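Local coordinates for protein acyl-CoA thioesterase (Alicyclobacillus acidocaldarius subsp. acidocaldarius, PDB 3RQB) that probably hydrolyses acyl-CoA thioesters to free acid and coenzyme A, using a chain built of two hot-dog domains that pairs with a second copy, at residues A46-A51 with F78-V83; P62-V67 with T212-A217; T91-L96 with T109-I114; L180-L185 with E220-Q225. All coordinates share one frame; numbering follows the deposited sequence.

In the fold
Contacts 1 and 3 lie within the N-terminal hot-dog domain and contact 4 within the C-terminal one, while contact 2 pairs strand 61-69 of the first with strand 206-215 of the second. Contact 2 is thus the central seam, its centre about 10 Å from that of contact 3, 12 Å from contact 4 and 15 Å from contact 1. Along the chain contact 1 closes before contact 3 opens, contact 3 is nested in the loop closed by contact 2, and the segments of contacts 2 and 4 alternate. Helix 41-53 packs on strands of contacts 1, 2 and 3, and Ala183 of contact 4 touches it. Contacts 2 and 3 also meet the second subunit.

Contact 1 (A46-A51 with F78-V83); sequences ATMLKA and FVIEAV
With chi1 at -67°, Thr47 lays its methyl CG2 against Ile80 and Phe78 and turns OG1 back along its own helix, where Ile43 O accepts its hydrogen bond. CG2 sits 3.7 Å from Ile80 CD1 and 3.9 Å from Phe78 CZ; the threonine and the phenylalanine approach from opposite directions. Ile80 carries much of the contact because its two arms diverge. Its CG1 stands anti to the carbonyl carbon (chi1 -52°) and extends into CD1, which Thr47 and Met48 share, while CG2 goes to Ala51. Met48, a selenomethionine, starts away from the strand, but bends at chi2 and chi3 bring its SE back to 4.2 Å from Ile80 CD1. One turn after Thr47, Ala51 CB meets Ile80 CG2 at 4.1 Å and also packs on Ala82 CB. Only carbon and selenium atoms touch, all from buried residues. The axes of the two short segments cross at -50°, 9.1 Å apart at their closest, which is the helix-on-sheet packing of the hot-dog fold. Strand 77-87 runs between strand 25-28, with backbone hydrogen bonds between Phe78 and Gly27 and between Ile80 and Phe25, and strand 91-100. Helix 41-53 spans beyond it: Met48 also rests on Met98 and Ala108, and Leu49 reaches Phe112 and, in helix 182-188, His182 and Ala183.

Contact 2 (P62-V67 with T212-A217); sequences PLALTV and TVYFLA
Phe215 reaches across to Leu63 and Pro62, and its ring can be followed outward from the backbone. CB and CG both pass Leu63 O, and this oxygen then lies at the ring edge by CD2, near the ring plane. CE2 comes to Pro62 CB, at 3.8 Å. With chi1 at -53°, CG is anti to the carbonyl carbon, which carries the ring over to strand 61-69. Farther out, CZ packs on Leu49 of helix 41-53, and the ring meets that of His182 edge-to-face. The same Leu63 O accepts from Phe215 N at 2.8 Å, in an almost straight bond of 178°. Leu65 and Val213 form an antiparallel hydrogen-bonded pair, Leu65 N giving to Val213 O at 2.9 Å and Val213 N to Leu65 O at 2.7 Å. This ladder splices the N-terminal hot-dog domain to the C-terminal one edge to edge, and it is bordered by a classic beta bulge in which Leu63 and Ala64 both face Val111. Leu65 CB touches Val213 CG1 at 3.6 Å on the face that also takes Leu49. The other face holds Ala64, whose CB lies 3.7 Å from Tyr214 CD1, and the threonine pair: Thr66 OG1 and Thr212 OG1 share a hydrogen bond of 2.8 Å in which either may be donor. On this face the second subunit packs, its Thr66 against Thr66 and its Thr262 OG1 hydrogen-bonded to Tyr214 OH.

Contact 3 (T91-L96 with T109-I114); sequences TQHFTL and TAVFGI
His93 and Val111 stand side by side on one face of the antiparallel hairpin formed by strands 91-100 and 103-113, part of the sheet of the N-terminal hot-dog domain. The imidazole lies alongside Val111, whose CG1 makes a CH-pi contact over one ring face, 4.2 Å from the His93 ring centroid and 17° off the normal. Val111 CG2 lies 3.8 Å from His93 CD2. Phe69 of the second subunit packs on the same histidine. With an alanine here, Val111 CG1 would probably lose the ring face it packs on, and Phe69 of the second subunit would probably lose one packing partner. On the opposite face Phe94 and Phe112 each hold CG anti to the carbonyl carbon (chi1 -79° for Phe94), yet on antiparallel strands the side chains converge obliquely. Their planes stand at 64° and the closest atoms, Phe94 CD1 and Phe112 CD1, are 3.7 Å apart. Ala52 of helix 41-53 touches both. Gln92, on this face too, runs its extended chain past Phe112 CB, and its OE1 accepts from Leu59 N. At the open end Thr91 lies across from Gly113, CA to CA 4.0 Å, and its OG1 gives a weak bond to Phe112 O. The Phe94-Ala110 pair is closed by reciprocal backbone bonds, Phe94 N to Ala110 O at 2.8 Å and Ala110 N to Phe94 O at 3.1 Å.

Contact 4 (L180-L185 with E220-Q225); sequences LDHAAL and ETIFRQ
Leu180 and Phe223 bring their CA atoms to 5.6 Å where the loop leading into helix 182-188 runs against helix 219-224. The Phe223 ring turns an edge to that loop: its CD1 lies 3.5 Å from Leu180 O, and Asp181 CA sits in the ring plane beside CE1. His182 crosses the same ring at about a right angle, planes at 85°, with NE2 3.9 Å from Phe223 CZ. On its ND1 and CE1 side the imidazole meets Ile222 CD1, which also touches Leu185 CD2 at 4.1 Å. Ile222 sends its other branch, CG2, to Leu180 CG, while Leu180 CD2 runs alongside Gln225 CB. In place of His182, an alanine would probably take from Ile222 CD1 its nearest neighbour here, leave the Phe223 ring less covered and deprive Phe215 of its edge-to-face mate. Asp181 caps the first helix, OD1 accepting from Ala184 N at 3.1 Å, and a salt bridge from Arg178 reaches the same oxygen. Between the segments the contacts are mainly apolar or aromatic, with backbone carbonyls lying against carbon, so shape and exclusion of water, rather than paired charges, appear to hold the start of helix 182-188 and the end of helix 219-224 together.

Contact 1 (A46-A51 with F78-V83)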
loop_
_atom_site.group_PDB
_atom_site.type_symbol
_atom_site.label_atom_id
_atom_site.label_comp_id
_atom_site.label_asym_id
_atom_site.label_seq_id
_atom_site.Cartn_x
_atom_site.Cartn_y
_atom_site.Cartn_z
ATOM N N ALA B 46 -6.479 4.502 -12.446
ATOM C CA ALA B 46 -5.864 4.464 -13.772
ATOM C C ALA B 46 -5.716 5.897 -14.267
ATOM O O ALA B 46 -4.634 6.333 -14.655
ATOM C CB ALA B 46 -6.715 3.657 -14.728
ATOM N N THR B 47 -6.813 6.638 -14.215
ATOM C CA THR B 47 -6.768 8.070 -14.482
ATOM C C THR B 47 -5.670 8.818 -13.702
ATOM O O THR B 47 -4.928 9.590 -14.286
ATOM C CB THR B 47 -8.122 8.717 -14.195
ATOM O OG1 THR B 47 -9.075 8.238 -15.148
ATOM C CG2 THR B 47 -8.009 10.219 -14.308
HETATM N N MSE B 48 -5.566 8.596 -12.395
HETATM C CA MSE B 48 -4.521 9.239 -11.596
HETATM C C MSE B 48 -3.129 8.944 -12.141
HETATM O O MSE B 48 -2.230 9.779 -12.033
HETATM C CB MSE B 48 -4.593 8.807 -10.125
HETATM C CG MSE B 48 -5.759 9.409 -9.355
HETATM SE SE MSE B 48 -5.803 11.360 -9.467
HETATM C CE MSE B 48 -5.272 11.774 -7.637
ATOM N N LEU B 49 -2.952 7.755 -12.717
ATOM C CA LEU B 49 -1.644 7.303 -13.211
ATOM C C LEU B 49 -1.238 7.889 -14.576
ATOM O O LEU B 49 -0.069 8.266 -14.791
ATOM C CB LEU B 49 -1.615 5.775 -13.269
ATOM C CG LEU B 49 -0.319 5.114 -13.740
ATOM C CD1 LEU B 49 0.830 5.408 -12.782
ATOM C CD2 LEU B 49 -0.524 3.613 -13.887
ATOM N N LYS B 50 -2.202 7.959 -15.494
ATOM C CA LYS B 50 -1.956 8.524 -16.809
ATOM C C LYS B 50 -1.388 9.915 -16.658
ATOM O O LYS B 50 -0.463 10.285 -17.370
ATOM C CB LYS B 50 -3.237 8.588 -17.634
ATOM C CG LYS B 50 -3.828 7.232 -17.943
ATOM C CD LYS B 50 -2.778 6.290 -18.514
ATOM C CE LYS B 50 -2.373 6.678 -19.930
ATOM N NZ LYS B 50 -1.344 5.738 -20.473
ATOM N N ALA B 51 -1.931 10.668 -15.705
ATOM C CA ALA B 51 -1.516 12.051 -15.489
ATOM C C ALA B 51 -0.004 12.147 -15.409
ATOM O O ALA B 51 0.604 12.917 -16.145
ATOM C CB ALA B 51 -2.137 12.597 -14.218
ATOM N N PHE B 78 -13.210 17.253 -14.014
ATOM C CA PHE B 78 -12.327 17.372 -12.867
ATOM C C PHE B 78 -11.003 17.886 -13.375
ATOM O O PHE B 78 -10.784 17.988 -14.587
ATOM C CB PHE B 78 -12.086 16.029 -12.211
ATOM C CG PHE B 78 -11.498 15.029 -13.135
ATOM C CD1 PHE B 78 -10.139 14.963 -13.323
ATOM C CD2 PHE B 78 -12.314 14.164 -13.843
ATOM C CE1 PHE B 78 -9.604 14.037 -14.185
ATOM C CE2 PHE B 78 -11.781 13.238 -14.717
ATOM C CZ PHE B 78 -10.431 13.171 -14.883
ATOM N N VAL B 79 -10.134 18.234 -12.436
ATOM C CA VAL B 79 -8.809 18.722 -12.757
ATOM C C VAL B 79 -7.767 17.973 -11.934
ATOM O O VAL B 79 -7.977 17.710 -10.751
ATOM C CB VAL B 79 -8.730 20.223 -12.474
ATOM C CG1 VAL B 79 -7.567 20.545 -11.550
ATOM C CG2 VAL B 79 -8.624 20.981 -13.770
ATOM N N ILE B 80 -6.646 17.618 -12.556
ATOM C CA ILE B 80 -5.582 16.942 -11.831
ATOM C C ILE B 80 -4.297 17.719 -11.898
ATOM O O ILE B 80 -3.858 18.110 -12.968
ATOM C CB ILE B 80 -5.293 15.556 -12.395
ATOM C CG1 ILE B 80 -6.587 14.744 -12.482
ATOM C CG2 ILE B 80 -4.255 14.839 -11.519
ATOM C CD1 ILE B 80 -6.417 13.358 -13.087
ATOM N N GLU B 81 -3.667 17.914 -10.754
ATOM C CA GLU B 81 -2.386 18.590 -10.723
ATOM C C GLU B 81 -1.303 17.592 -10.349
ATOM O O GLU B 81 -1.209 17.175 -9.195
ATOM C CB GLU B 81 -2.455 19.683 -9.676
ATOM C CG GLU B 81 -1.252 20.564 -9.597
ATOM C CD GLU B 81 -1.470 21.688 -8.619
ATOM O OE1 GLU B 81 -2.203 22.644 -8.969
ATOM O OE2 GLU B 81 -0.928 21.599 -7.494
ATOM N N ALA B 82 -0.463 17.228 -11.313
ATOM C CA ALA B 82 0.551 16.194 -11.073
ATOM C C ALA B 82 1.996 16.737 -11.015
ATOM O O ALA B 82 2.544 17.144 -12.039
ATOM C CB ALA B 82 0.430 15.087 -12.121
ATOM N N VAL B 83 2.613 16.716 -9.827
ATOM C CA VAL B 83 3.984 17.224 -9.644
ATOM C C VAL B 83 5.056 16.136 -9.672
ATOM O O VAL B 83 4.976 15.155 -8.926
ATOM C CB VAL B 83 4.166 18.007 -8.310
ATOM C CG1 VAL B 83 5.586 18.552 -8.205
ATOM C CG2 VAL B 83 3.154 19.130 -8.192
#

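Contact 2 (P62-V67 with T212-A217)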
loop_
_atom_site.group_PDB
_atom_site.type_symbol
_atom_site.label_atom_id
_atom_site.label_comp_id
_atom_site.label_asym_id
_atom_site.label_seq_id
_atom_site.Cartn_x
_atom_site.Cartn_y
_atom_site.Cartn_z
ATOM N N PRO B 62 6.291 3.113 -14.611
ATOM C CA PRO B 62 5.665 3.002 -13.290
ATOM C C PRO B 62 6.212 1.881 -12.417
ATOM O O PRO B 62 6.498 0.770 -12.870
ATOM C CB PRO B 62 4.209 2.702 -13.625
ATOM C CG PRO B 62 4.000 3.324 -14.959
ATOM C CD PRO B 62 5.299 3.197 -15.693
ATOM N N LEU B 63 6.316 2.192 -11.136
ATOM C CA LEU B 63 6.673 1.223 -10.120
ATOM C C LEU B 63 5.510 0.999 -9.147
ATOM O O LEU B 63 4.979 -0.110 -9.036
ATOM C CB LEU B 63 7.923 1.694 -9.389
ATOM C CG LEU B 63 9.101 1.654 -10.360
ATOM C CD1 LEU B 63 10.348 2.336 -9.810
ATOM C CD2 LEU B 63 9.378 0.211 -10.739
ATOM N N ALA B 64 5.127 2.049 -8.430
ATOM C CA ALA B 64 4.077 1.925 -7.436
ATOM C C ALA B 64 3.052 3.041 -7.571
ATOM O O ALA B 64 3.354 4.115 -8.090
ATOM C CB ALA B 64 4.676 1.923 -6.040
ATOM N N LEU B 65 1.839 2.762 -7.100
ATOM C CA LEU B 65 0.774 3.750 -7.025
ATOM C C LEU B 65 -0.045 3.588 -5.747
ATOM O O LEU B 65 -0.435 2.477 -5.382
ATOM C CB LEU B 65 -0.160 3.639 -8.226
ATOM C CG LEU B 65 -1.307 4.657 -8.175
ATOM C CD1 LEU B 65 -0.791 6.079 -7.912
ATOM C CD2 LEU B 65 -2.156 4.629 -9.441
ATOM N N THR B 66 -0.291 4.707 -5.072
ATOM C CA THR B 66 -1.189 4.754 -3.930
ATOM C C THR B 66 -2.190 5.856 -4.200
ATOM O O THR B 66 -1.806 7.006 -4.408
ATOM C CB THR B 66 -0.444 5.066 -2.616
ATOM O OG1 THR B 66 0.367 3.943 -2.236
ATOM C CG2 THR B 66 -1.440 5.385 -1.506
ATOM N N VAL B 67 -3.467 5.491 -4.234
ATOM C CA VAL B 67 -4.539 6.450 -4.459
ATOM C C VAL B 67 -5.396 6.508 -3.225
ATOM O O VAL B 67 -5.848 5.480 -2.735
ATOM C CB VAL B 67 -5.476 6.025 -5.609
ATOM C CG1 VAL B 67 -6.627 7.016 -5.748
ATOM C CG2 VAL B 67 -4.722 5.885 -6.920
ATOM N N THR B 212 -3.460 0.672 -3.007
ATOM C CA THR B 212 -2.054 0.661 -3.420
ATOM C C THR B 212 -1.787 -0.469 -4.412
ATOM O O THR B 212 -2.398 -1.535 -4.325
ATOM C CB THR B 212 -1.069 0.539 -2.222
ATOM O OG1 THR B 212 -1.091 1.744 -1.449
ATOM C CG2 THR B 212 0.343 0.336 -2.711
ATOM N N VAL B 213 -0.902 -0.214 -5.375
ATOM C CA VAL B 213 -0.475 -1.248 -6.323
ATOM C C VAL B 213 1.018 -1.186 -6.688
ATOM O O VAL B 213 1.559 -0.137 -7.054
ATOM C CB VAL B 213 -1.300 -1.214 -7.624
ATOM C CG1 VAL B 213 -1.128 0.124 -8.314
ATOM C CG2 VAL B 213 -0.872 -2.342 -8.550
ATOM N N TYR B 214 1.673 -2.333 -6.610
ATOM C CA TYR B 214 3.069 -2.427 -6.992
ATOM C C TYR B 214 3.132 -3.202 -8.299
ATOM O O TYR B 214 2.525 -4.279 -8.402
ATOM C CB TYR B 214 3.838 -3.190 -5.913
ATOM C CG TYR B 214 3.858 -2.524 -4.555
ATOM C CD1 TYR B 214 3.460 -1.199 -4.397
ATOM C CD2 TYR B 214 4.299 -3.214 -3.438
ATOM C CE1 TYR B 214 3.501 -0.584 -3.161
ATOM C CE2 TYR B 214 4.341 -2.611 -2.196
ATOM C CZ TYR B 214 3.943 -1.298 -2.060
ATOM O OH TYR B 214 3.993 -0.705 -0.820
ATOM N N PHE B 215 3.835 -2.686 -9.307
ATOM C CA PHE B 215 3.982 -3.488 -10.518
ATOM C C PHE B 215 5.290 -4.260 -10.447
ATOM O O PHE B 215 6.342 -3.705 -10.739
ATOM C CB PHE B 215 4.075 -2.587 -11.750
ATOM C CG PHE B 215 2.957 -1.602 -11.877
ATOM C CD1 PHE B 215 1.837 -1.904 -12.633
ATOM C CD2 PHE B 215 3.035 -0.362 -11.265
ATOM C CE1 PHE B 215 0.798 -0.998 -12.763
ATOM C CE2 PHE B 215 2.003 0.550 -11.389
ATOM C CZ PHE B 215 0.882 0.231 -12.140
ATOM N N LEU B 216 5.210 -5.564 -10.203
ATOM C CA LEU B 216 6.410 -6.369 -9.977
ATOM C C LEU B 216 7.070 -6.776 -11.288
ATOM O O LEU B 216 8.301 -6.857 -11.393
ATOM C CB LEU B 216 6.091 -7.583 -9.095
ATOM C CG LEU B 216 5.605 -7.150 -7.709
ATOM C CD1 LEU B 216 4.670 -8.180 -7.087
ATOM C CD2 LEU B 216 6.791 -6.839 -6.798
ATOM N N ALA B 217 6.238 -7.029 -12.289
ATOM C CA ALA B 217 6.739 -7.435 -13.581
ATOM C C ALA B 217 7.320 -6.233 -14.300
ATOM O O ALA B 217 6.764 -5.123 -14.256
ATOM C CB ALA B 217 5.638 -8.061 -14.399
#

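Contact 3 (T91-L96 with T109-I114)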
loop_
_atom_site.group_PDB
_atom_site.type_symbol
_atom_site.label_atom_id
_atom_site.label_comp_id
_atom_site.label_asym_id
_atom_site.label_seq_id
_atom_site.Cartn_x
_atom_site.Cartn_y
_atom_site.Cartn_z
ATOM N N THR B 91 15.247 6.898 -10.995
ATOM C CA THR B 91 13.982 6.887 -10.252
ATOM C C THR B 91 13.279 8.257 -10.090
ATOM O O THR B 91 13.937 9.294 -9.996
ATOM C CB THR B 91 14.220 6.223 -8.885
ATOM O OG1 THR B 91 13.048 5.522 -8.477
ATOM C CG2 THR B 91 14.625 7.248 -7.830
ATOM N N GLN B 92 11.943 8.249 -10.064
ATOM C CA GLN B 92 11.137 9.486 -10.042
ATOM C C GLN B 92 9.836 9.408 -9.204
ATOM O O GLN B 92 9.075 8.446 -9.326
ATOM C CB GLN B 92 10.788 9.878 -11.476
ATOM C CG GLN B 92 10.306 11.303 -11.636
ATOM C CD GLN B 92 9.834 11.586 -13.044
ATOM O OE1 GLN B 92 9.487 10.669 -13.787
ATOM N NE2 GLN B 92 9.819 12.857 -13.420
ATOM N N HIS B 93 9.562 10.435 -8.394
ATOM C CA HIS B 93 8.380 10.443 -7.520
ATOM C C HIS B 93 7.365 11.531 -7.882
ATOM O O HIS B 93 7.734 12.699 -8.032
ATOM C CB HIS B 93 8.786 10.668 -6.063
ATOM C CG HIS B 93 9.411 9.481 -5.405
ATOM N ND1 HIS B 93 10.707 9.085 -5.659
ATOM C CD2 HIS B 93 8.929 8.623 -4.474
ATOM C CE1 HIS B 93 10.994 8.026 -4.922
ATOM N NE2 HIS B 93 9.932 7.724 -4.195
ATOM N N PHE B 94 6.086 11.160 -7.972
ATOM C CA PHE B 94 5.017 12.113 -8.303
ATOM C C PHE B 94 4.020 12.313 -7.175
ATOM O O PHE B 94 3.730 11.388 -6.417
ATOM C CB PHE B 94 4.241 11.651 -9.540
ATOM C CG PHE B 94 4.934 11.942 -10.837
ATOM C CD1 PHE B 94 5.898 11.078 -11.333
ATOM C CD2 PHE B 94 4.613 13.076 -11.570
ATOM C CE1 PHE B 94 6.541 11.347 -12.530
ATOM C CE2 PHE B 94 5.250 13.350 -12.772
ATOM C CZ PHE B 94 6.219 12.484 -13.251
ATOM N N THR B 95 3.475 13.522 -7.086
ATOM C CA THR B 95 2.390 13.825 -6.148
ATOM C C THR B 95 1.192 14.357 -6.928
ATOM O O THR B 95 1.309 15.332 -7.665
ATOM C CB THR B 95 2.818 14.867 -5.089
ATOM O OG1 THR B 95 3.591 14.226 -4.064
ATOM C CG2 THR B 95 1.593 15.528 -4.463
ATOM N N LEU B 96 0.038 13.722 -6.782
ATOM C CA LEU B 96 -1.103 14.129 -7.594
ATOM C C LEU B 96 -2.358 14.425 -6.802
ATOM O O LEU B 96 -2.603 13.872 -5.720
ATOM C CB LEU B 96 -1.416 13.093 -8.668
ATOM C CG LEU B 96 -0.218 12.510 -9.406
ATOM C CD1 LEU B 96 0.299 11.290 -8.661
ATOM C CD2 LEU B 96 -0.609 12.143 -10.815
ATOM N N THR B 109 0.050 9.135 -4.961
ATOM C CA THR B 109 1.490 9.272 -5.094
ATOM C C THR B 109 1.968 8.142 -5.999
ATOM O O THR B 109 1.400 7.045 -6.001
ATOM C CB THR B 109 2.228 9.245 -3.722
ATOM O OG1 THR B 109 2.032 7.976 -3.081
ATOM C CG2 THR B 109 1.725 10.360 -2.804
ATOM N N ALA B 110 3.000 8.413 -6.784
ATOM C CA ALA B 110 3.505 7.406 -7.701
ATOM C C ALA B 110 5.023 7.411 -7.780
ATOM O O ALA B 110 5.683 8.448 -7.601
ATOM C CB ALA B 110 2.898 7.588 -9.094
ATOM N N VAL B 111 5.568 6.237 -8.061
ATOM C CA VAL B 111 6.989 6.104 -8.241
ATOM C C VAL B 111 7.261 5.565 -9.628
ATOM O O VAL B 111 6.768 4.506 -9.990
ATOM C CB VAL B 111 7.576 5.153 -7.206
ATOM C CG1 VAL B 111 9.091 5.186 -7.272
ATOM C CG2 VAL B 111 7.082 5.536 -5.810
ATOM N N PHE B 112 8.048 6.305 -10.401
ATOM C CA PHE B 112 8.510 5.849 -11.707
ATOM C C PHE B 112 9.990 5.577 -11.626
ATOM O O PHE B 112 10.694 6.202 -10.842
ATOM C CB PHE B 112 8.283 6.913 -12.768
ATOM C CG PHE B 112 6.874 7.014 -13.220
ATOM C CD1 PHE B 112 5.892 7.498 -12.371
ATOM C CD2 PHE B 112 6.524 6.637 -14.501
ATOM C CE1 PHE B 112 4.584 7.605 -12.794
ATOM C CE2 PHE B 112 5.216 6.739 -14.929
ATOM C CZ PHE B 112 4.243 7.225 -14.073
ATOM N N GLY B 113 10.465 4.643 -12.437
ATOM C CA GLY B 113 11.881 4.349 -12.466
ATOM C C GLY B 113 12.284 3.529 -13.670
ATOM O O GLY B 113 11.458 2.849 -14.283
ATOM N N ILE B 114 13.563 3.602 -14.015
ATOM C CA ILE B 114 14.110 2.792 -15.086
ATOM C C ILE B 114 14.792 1.589 -14.479
ATOM O O ILE B 114 15.711 1.730 -13.661
ATOM C CB ILE B 114 15.138 3.572 -15.905
ATOM C CG1 ILE B 114 14.509 4.869 -16.431
ATOM C CG2 ILE B 114 15.693 2.685 -17.035
ATOM C CD1 ILE B 114 15.366 6.111 -16.218
#

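Contact 4 (L180-L185 with E220-Q225)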
loop_
_atom_site.group_PDB
_atom_site.type_symbol
_atom_site.label_atom_id
_atom_site.label_comp_id
_atom_site.label_asym_id
_atom_site.label_seq_id
_atom_site.Cartn_x
_atom_site.Cartn_y
_atom_site.Cartn_z
ATOM N N LEU B 180 -2.755 -4.805 -22.938
ATOM C CA LEU B 180 -2.489 -4.489 -21.551
ATOM C C LEU B 180 -1.401 -3.446 -21.421
ATOM O O LEU B 180 -0.395 -3.507 -22.122
ATOM C CB LEU B 180 -2.088 -5.740 -20.780
ATOM C CG LEU B 180 -2.021 -5.496 -19.275
ATOM C CD1 LEU B 180 -3.340 -4.920 -18.765
ATOM C CD2 LEU B 180 -1.677 -6.779 -18.552
ATOM N N ASP B 181 -1.625 -2.485 -20.528
ATOM C CA ASP B 181 -0.604 -1.520 -20.136
ATOM C C ASP B 181 -0.736 -1.244 -18.643
ATOM O O ASP B 181 -1.535 -1.873 -17.966
ATOM C CB ASP B 181 -0.706 -0.231 -20.959
ATOM C CG ASP B 181 -1.853 0.663 -20.524
ATOM O OD1 ASP B 181 -2.793 0.172 -19.869
ATOM O OD2 ASP B 181 -1.812 1.868 -20.849
ATOM N N HIS B 182 0.035 -0.305 -18.120
ATOM C CA HIS B 182 0.076 -0.121 -16.674
ATOM C C HIS B 182 -1.235 0.356 -16.061
ATOM O O HIS B 182 -1.717 -0.213 -15.080
ATOM C CB HIS B 182 1.239 0.789 -16.285
ATOM C CG HIS B 182 2.581 0.199 -16.597
ATOM N ND1 HIS B 182 3.280 -0.583 -15.700
ATOM C CD2 HIS B 182 3.340 0.253 -17.718
ATOM C CE1 HIS B 182 4.416 -0.974 -16.250
ATOM N NE2 HIS B 182 4.477 -0.480 -17.475
ATOM N N ALA B 183 -1.828 1.393 -16.635
ATOM C CA ALA B 183 -3.053 1.929 -16.048
ATOM C C ALA B 183 -4.190 0.893 -16.063
ATOM O O ALA B 183 -4.925 0.746 -15.086
ATOM C CB ALA B 183 -3.463 3.237 -16.732
ATOM N N ALA B 184 -4.313 0.166 -17.168
ATOM C CA ALA B 184 -5.367 -0.831 -17.322
ATOM C C ALA B 184 -5.204 -1.875 -16.238
ATOM O O ALA B 184 -6.180 -2.416 -15.688
ATOM C CB ALA B 184 -5.270 -1.479 -18.684
ATOM N N LEU B 185 -3.940 -2.142 -15.940
ATOM C CA LEU B 185 -3.559 -3.137 -14.963
ATOM C C LEU B 185 -3.935 -2.689 -13.553
ATOM O O LEU B 185 -4.532 -3.447 -12.799
ATOM C CB LEU B 185 -2.064 -3.396 -15.082
ATOM C CG LEU B 185 -1.511 -4.419 -14.096
ATOM C CD1 LEU B 185 -2.424 -5.639 -14.009
ATOM C CD2 LEU B 185 -0.093 -4.818 -14.479
ATOM N N GLU B 220 8.083 -4.820 -20.019
ATOM C CA GLU B 220 8.020 -5.616 -21.250
ATOM C C GLU B 220 7.142 -6.838 -21.066
ATOM O O GLU B 220 6.350 -7.191 -21.947
ATOM C CB GLU B 220 9.417 -6.042 -21.701
ATOM C CG GLU B 220 10.374 -4.877 -21.975
ATOM C CD GLU B 220 11.252 -4.513 -20.776
ATOM O OE1 GLU B 220 10.723 -4.021 -19.753
ATOM O OE2 GLU B 220 12.484 -4.718 -20.865
ATOM N N THR B 221 7.288 -7.473 -19.907
ATOM C CA THR B 221 6.448 -8.600 -19.532
ATOM C C THR B 221 4.985 -8.200 -19.556
ATOM O O THR B 221 4.142 -8.888 -20.143
ATOM C CB THR B 221 6.755 -9.081 -18.112
ATOM O OG1 THR B 221 8.039 -9.725 -18.080
ATOM C CG2 THR B 221 5.666 -10.058 -17.642
ATOM N N ILE B 222 4.685 -7.081 -18.907
ATOM C CA ILE B 222 3.316 -6.585 -18.834
ATOM C C ILE B 222 2.687 -6.472 -20.233
ATOM O O ILE B 222 1.615 -7.030 -20.502
ATOM C CB ILE B 222 3.254 -5.238 -18.061
ATOM C CG1 ILE B 222 3.423 -5.490 -16.548
ATOM C CG2 ILE B 222 1.952 -4.506 -18.369
ATOM C CD1 ILE B 222 3.729 -4.245 -15.690
ATOM N N PHE B 223 3.379 -5.772 -21.126
ATOM C CA PHE B 223 2.897 -5.548 -22.482
ATOM C C PHE B 223 2.691 -6.850 -23.242
ATOM O O PHE B 223 1.738 -6.991 -24.008
ATOM C CB PHE B 223 3.870 -4.638 -23.212
ATOM C CG PHE B 223 4.020 -3.294 -22.559
ATOM C CD1 PHE B 223 2.970 -2.744 -21.831
ATOM C CD2 PHE B 223 5.204 -2.576 -22.653
ATOM C CE1 PHE B 223 3.090 -1.494 -21.223
ATOM C CE2 PHE B 223 5.334 -1.326 -22.035
ATOM C CZ PHE B 223 4.274 -0.788 -21.323
ATOM N N ARG B 224 3.566 -7.811 -22.972
ATOM C CA ARG B 224 3.562 -9.110 -23.625
ATOM C C ARG B 224 2.166 -9.756 -23.633
ATOM O O ARG B 224 1.807 -10.476 -24.566
ATOM C CB ARG B 224 4.558 -10.001 -22.885
ATOM C CG ARG B 224 4.900 -11.327 -23.527
ATOM C CD ARG B 224 6.038 -11.982 -22.742
ATOM N NE ARG B 224 7.176 -11.069 -22.585
ATOM C CZ ARG B 224 7.915 -10.958 -21.481
ATOM N NH1 ARG B 224 7.639 -11.706 -20.417
ATOM N NH2 ARG B 224 8.931 -10.096 -21.440
ATOM N N GLN B 225 1.386 -9.497 -22.589
ATOM C CA GLN B 225 0.068 -10.114 -22.417
ATOM C C GLN B 225 -0.954 -9.712 -23.488
ATOM O O GLN B 225 -1.856 -10.485 -23.824
ATOM C CB GLN B 225 -0.489 -9.769 -21.034
ATOM C CG GLN B 225 0.498 -9.955 -19.894
ATOM C CD GLN B 225 0.901 -11.405 -19.680
ATOM O OE1 GLN B 225 0.091 -12.319 -19.818
ATOM N NE2 GLN B 225 2.161 -11.619 -19.334
#